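Local coordinates for structure-specific endonuclease subunit SLX1 (Candida glabrata, PDB 4XLG), which is probably the catalytic subunit of the SLX1-SLX4 endonuclease, which makes single-strand cuts in branched DNA near junctions during repair and recombination, at residues L16-I19 against S20-Q23; L76-Q79 against H80-H84. The protein carries 1 engineered substitution. One frame throughout, in Å; residues are numbered along the deposited sequence. Where two conformers were deposited one is given.

Contact 1: residues L16-I19 against S20-Q23; sequences LQSI and SKRQ
Gln17 sets its CG anti to the backbone N (chi1 -179°) and runs on extended, which carries its amide out over the Arg22 guanidinium. The arginine chain bends at chi3 (61°), folding its head back over the turn to meet that amide. The two flat groups stack with planes 24° apart, and Gln17 NE2 sits over one guanidinium face toward its rim. Gln17 NE2 also donates to Arg22 O at 2.9 Å. That bond is nearly straight and uses an in-plane lone pair of the carbonyl. On the other branch of the guanidinium, Arg22 NH1 bonds to Ile19 O at 3.2 Å, with the donor tilted from the carbonyl plane. Water 1 bridges Gln17 OE1 and Arg22 NH2, 2.8 Å from each, and so adds a second link between the two groups. Farther back in the turn, Lys21 N donates to Ser18 OG at 3.0 Å. The same hydroxyl is hydrogen-bonded to Thr57 O, and Asn173 ND2 shares Ile19 O with the arginine. Backbone hydrogen bonding between Ser18 and Ser24 closes the turn at its base. This is the connection of a beta hairpin: it links antiparallel strands 12-18 and 25-30 in the sheet of the GIY-YIG nuclease domain.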
loop_
_atom_site.group_PDB
_atom_site.type_symbol
_atom_site.label_atom_id
_atom_site.label_comp_id
_atom_site.label_asym_id
_atom_site.label_seq_id
_atom_site.Cartn_x
_atom_site.Cartn_y
_atom_site.Cartn_z
ATOM N N LEU B 16 11.403 -13.886 2.330
ATOM C CA LEU B 16 11.576 -15.350 2.289
ATOM C C LEU B 16 12.696 -15.695 3.242
ATOM O O LEU B 16 13.639 -14.938 3.390
ATOM C CB LEU B 16 11.981 -15.854 0.894
ATOM C CG LEU B 16 11.128 -15.384 -0.293
ATOM C CD1 LEU B 16 11.745 -16.067 -1.602
ATOM C CD2 LEU B 16 9.624 -15.764 -0.031
ATOM N N GLN B 17 12.568 -16.855 3.868
ATOM C CA GLN B 17 13.637 -17.423 4.663
ATOM C C GLN B 17 13.844 -18.843 4.175
ATOM O O GLN B 17 12.906 -19.617 4.138
ATOM C CB GLN B 17 13.250 -17.415 6.142
ATOM C CG GLN B 17 14.405 -18.011 7.053
ATOM C CD GLN B 17 14.030 -17.964 8.548
ATOM O OE1 GLN B 17 12.870 -17.699 8.912
ATOM N NE2 GLN B 17 15.000 -18.232 9.392
ATOM N N SER B 18 15.071 -19.190 3.800
ATOM C CA SER B 18 15.309 -20.565 3.328
ATOM C C SER B 18 14.924 -21.581 4.411
ATOM O O SER B 18 15.248 -21.413 5.625
ATOM C CB SER B 18 16.795 -20.717 2.926
ATOM O OG SER B 18 17.078 -22.103 2.665
ATOM N N ILE B 19 14.258 -22.668 4.012
ATOM C CA ILE B 19 13.902 -23.648 5.055
ATOM C C ILE B 19 15.111 -24.383 5.598
ATOM O O ILE B 19 15.266 -24.534 6.810
ATOM C CB ILE B 19 12.817 -24.631 4.483
ATOM C CG1 ILE B 19 11.559 -23.775 4.242
ATOM C CG2 ILE B 19 12.506 -25.798 5.462
ATOM C CD1 ILE B 19 10.551 -24.487 3.225
ATOM N N SER B 20 15.997 -24.802 4.726
ATOM C CA SER B 20 17.199 -25.525 5.172
ATOM C C SER B 20 18.298 -24.550 5.629
ATOM O O SER B 20 19.019 -24.851 6.587
ATOM C CB SER B 20 17.710 -26.431 4.020
ATOM O OG SER B 20 18.842 -27.200 4.407
ATOM N N LYS B 21 18.492 -23.442 4.908
ATOM C CA LYS B 21 19.651 -22.541 5.204
ATOM C C LYS B 21 19.052 -21.353 5.942
ATOM O O LYS B 21 18.697 -20.350 5.356
ATOM C CB LYS B 21 20.359 -22.102 3.896
ATOM C CG LYS B 21 21.057 -23.327 3.312
ATOM C CD LYS B 21 21.923 -23.085 2.050
ATOM C CE LYS B 21 23.232 -22.572 2.380
ATOM N NZ LYS B 21 24.182 -22.760 1.215
ATOM N N ARG B 22 18.935 -21.487 7.258
ATOM C CA ARG B 22 17.995 -20.604 7.925
ATOM C C ARG B 22 18.514 -19.170 8.111
ATOM O O ARG B 22 17.732 -18.320 8.523
ATOM C CB ARG B 22 17.631 -21.192 9.253
ATOM C CG ARG B 22 16.965 -22.552 8.929
ATOM C CD ARG B 22 16.180 -22.957 10.047
ATOM N NE ARG B 22 15.106 -22.033 10.398
ATOM C CZ ARG B 22 14.084 -21.672 9.618
ATOM N NH1 ARG B 22 14.030 -22.029 8.358
ATOM N NH2 ARG B 22 13.115 -20.908 10.119
ATOM N N GLN B 23 19.794 -18.927 7.807
ATOM C CA GLN B 23 20.310 -17.532 7.771
ATOM C C GLN B 23 20.187 -16.908 6.384
ATOM O O GLN B 23 20.610 -15.772 6.205
ATOM C CB GLN B 23 21.784 -17.458 8.245
ATOM C CG GLN B 23 21.877 -18.009 9.646
ATOM C CD GLN B 23 23.315 -18.131 10.175
ATOM O OE1 GLN B 23 24.007 -17.148 10.293
ATOM N NE2 GLN B 23 23.739 -19.347 10.499
HETATM O O HOH W 1 10.774 -19.426 9.656
HETATM O O HOH W 2 12.204 -21.075 6.884
HETATM O O HOH W 3 14.567 -19.055 12.250
#

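Contact 2: residues L76-Q79 against H80-H84. Engineered in segment 76-79: Gln79 (natural residue Glu).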
loop_
_atom_site.group_PDB
_atom_site.type_symbol
_atom_site.label_atom_id
_atom_site.label_comp_id
_atom_site.label_asym_id
_atom_site.label_seq_id
_atom_site.Cartn_x
_atom_site.Cartn_y
_atom_site.Cartn_z
ATOM N N LEU B 76 7.707 -1.088 -4.962
ATOM C CA LEU B 76 9.155 -1.164 -5.276
ATOM C C LEU B 76 9.956 -0.195 -4.406
ATOM O O LEU B 76 11.085 -0.470 -3.995
ATOM C CB LEU B 76 9.398 -0.805 -6.760
ATOM C CG LEU B 76 8.917 -1.899 -7.724
ATOM C CD1 LEU B 76 8.870 -1.411 -9.200
ATOM C CD2 LEU B 76 9.797 -3.140 -7.556
ATOM N N GLN B 77 9.402 0.983 -4.168
ATOM C CA GLN B 77 10.063 1.910 -3.240
ATOM C C GLN B 77 10.277 1.275 -1.875
ATOM O O GLN B 77 11.371 1.417 -1.292
ATOM C CB GLN B 77 9.267 3.209 -3.074
ATOM C CG GLN B 77 9.234 4.030 -4.338
ATOM C CD GLN B 77 8.272 5.188 -4.204
ATOM O OE1 GLN B 77 7.077 4.996 -4.007
ATOM N NE2 GLN B 77 8.803 6.396 -4.254
ATOM N N PHE B 78 9.243 0.615 -1.368
ATOM C CA PHE B 78 9.351 -0.087 -0.067
ATOM C C PHE B 78 10.362 -1.204 -0.153
ATOM O O PHE B 78 11.251 -1.343 0.688
ATOM C CB PHE B 78 7.974 -0.649 0.326
ATOM C CG PHE B 78 7.902 -1.125 1.727
ATOM C CD1 PHE B 78 8.282 -2.421 2.047
ATOM C CD2 PHE B 78 7.375 -0.316 2.711
ATOM C CE1 PHE B 78 8.162 -2.893 3.363
ATOM C CE2 PHE B 78 7.260 -0.769 4.021
ATOM C CZ PHE B 78 7.664 -2.070 4.352
ATOM N N GLN B 79 10.243 -1.998 -1.207
ATOM C CA GLN B 79 11.187 -3.123 -1.372
ATOM C C GLN B 79 12.641 -2.655 -1.394
ATOM O O GLN B 79 13.508 -3.222 -0.726
ATOM C CB GLN B 79 10.886 -3.857 -2.686
ATOM C CG GLN B 79 11.856 -5.090 -2.892
ATOM C CD GLN B 79 11.933 -5.445 -4.322
ATOM O OE1 GLN B 79 10.925 -5.484 -5.000
ATOM N NE2 GLN B 79 13.138 -5.640 -4.826
ATOM N N HIS B 80 12.915 -1.627 -2.181
ATOM C CA HIS B 80 14.296 -1.182 -2.288
ATOM C C HIS B 80 14.784 -0.587 -0.977
ATOM O O HIS B 80 15.940 -0.759 -0.619
ATOM C CB HIS B 80 14.416 -0.178 -3.458
ATOM C CG HIS B 80 14.158 -0.819 -4.787
ATOM N ND1 HIS B 80 13.724 -0.117 -5.892
ATOM C CD2 HIS B 80 14.245 -2.117 -5.176
ATOM C CE1 HIS B 80 13.562 -0.954 -6.905
ATOM N NE2 HIS B 80 13.875 -2.171 -6.499
ATOM N N ALA B 81 13.909 0.124 -0.266
ATOM C CA ALA B 81 14.313 0.711 1.023
ATOM C C ALA B 81 14.617 -0.425 2.040
ATOM O O ALA B 81 15.592 -0.355 2.823
ATOM C CB ALA B 81 13.195 1.621 1.532
ATOM N N TRP B 82 13.756 -1.424 2.016
ATOM C CA TRP B 82 13.857 -2.568 2.927
ATOM C C TRP B 82 15.193 -3.300 2.652
ATOM O O TRP B 82 15.957 -3.621 3.585
ATOM C CB TRP B 82 12.632 -3.471 2.721
ATOM C CG TRP B 82 12.506 -4.613 3.725
ATOM C CD1 TRP B 82 13.290 -4.854 4.835
ATOM C CD2 TRP B 82 11.477 -5.584 3.726
ATOM N NE1 TRP B 82 12.786 -5.970 5.512
ATOM C CE2 TRP B 82 11.673 -6.417 4.849
ATOM C CE3 TRP B 82 10.389 -5.840 2.864
ATOM C CZ2 TRP B 82 10.858 -7.524 5.113
ATOM C CZ3 TRP B 82 9.552 -6.914 3.143
ATOM C CH2 TRP B 82 9.796 -7.740 4.272
ATOM N N GLN B 83 15.503 -3.537 1.380
ATOM C CA GLN B 83 16.800 -4.144 1.016
ATOM C C GLN B 83 17.995 -3.281 1.325
ATOM O O GLN B 83 19.051 -3.812 1.639
ATOM C CB GLN B 83 16.834 -4.487 -0.478
ATOM C CG GLN B 83 15.798 -5.581 -0.821
ATOM C CD GLN B 83 15.679 -5.823 -2.330
ATOM O OE1 GLN B 83 15.522 -4.878 -3.127
ATOM N NE2 GLN B 83 15.829 -7.087 -2.729
ATOM N N HIS B 84 17.878 -1.960 1.230
ATOM C CA HIS B 84 19.050 -1.113 1.403
ATOM C C HIS B 84 19.348 -1.014 2.888
ATOM O O HIS B 84 20.515 -0.912 3.287
ATOM C CB HIS B 84 18.863 0.282 0.813
#
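Gln79, an engineered residue that is Glu in the natural sequence, reaches along the helix to Gln83. Gln79 NE2 donates to Gln83 OE1 at 3.0 Å, and the hydrogen bond is close to straight (162°). The donor comes in above the acceptor's carbonyl plane, and the two amides stand 77° apart. The backbone bond from Gln83 N to Gln79 O, at 2.9 Å, spans the same turn. Beside this pair, Leu76 O lies over one face of the His80 ring, 3.1 Å above its plane and toward the rim, while also accepting a bond from His80 N. Another side of the helix carries aromatics. Phe78 CE1 touches Trp82 CE3 at 3.7 Å, with the ring planes 77° apart. CG anti to the backbone N in both residues sends the rings off the same side of the helix, one turn apart, and CE3 of the indole meets the phenyl edge. Helix 72-84 belongs to the GIY-YIG catalytic domain and packs on its sheet, with Phe78, Gln79 and Trp82 all touching Cys13. Beyond these residues, Ser29 OG hydrogen-bonds to Gln79 OE1, so both ends of that amide are held. Trp82 NE1 bonds to Lys110 O of helix 107-118, and Phe69 and Phe123 each meet the Phe78 ring edge-to-face.

Contact 1 comes first along the chain and closes before contact 2 opens. Both lie in the GIY-YIG domain, away from the two zinc sites of the C-terminal SLX1-type zinc finger. Their centres are about 20 Å apart; their nearest atoms come within about 7 Å but do not touch. Contact 1 sits where strand 12-18 ends, before strand 25-30, the outermost strand on that side of the sheet. Contact 2 is a run of helix 72-84, which rests on those same two strands farther along, at Cys13, Leu15, Ile27 and Ser29. On the side of contact 1, Ile19 meets the long helix 176-213. Strands 12-18 and 25-30 are thus shared by both contacts.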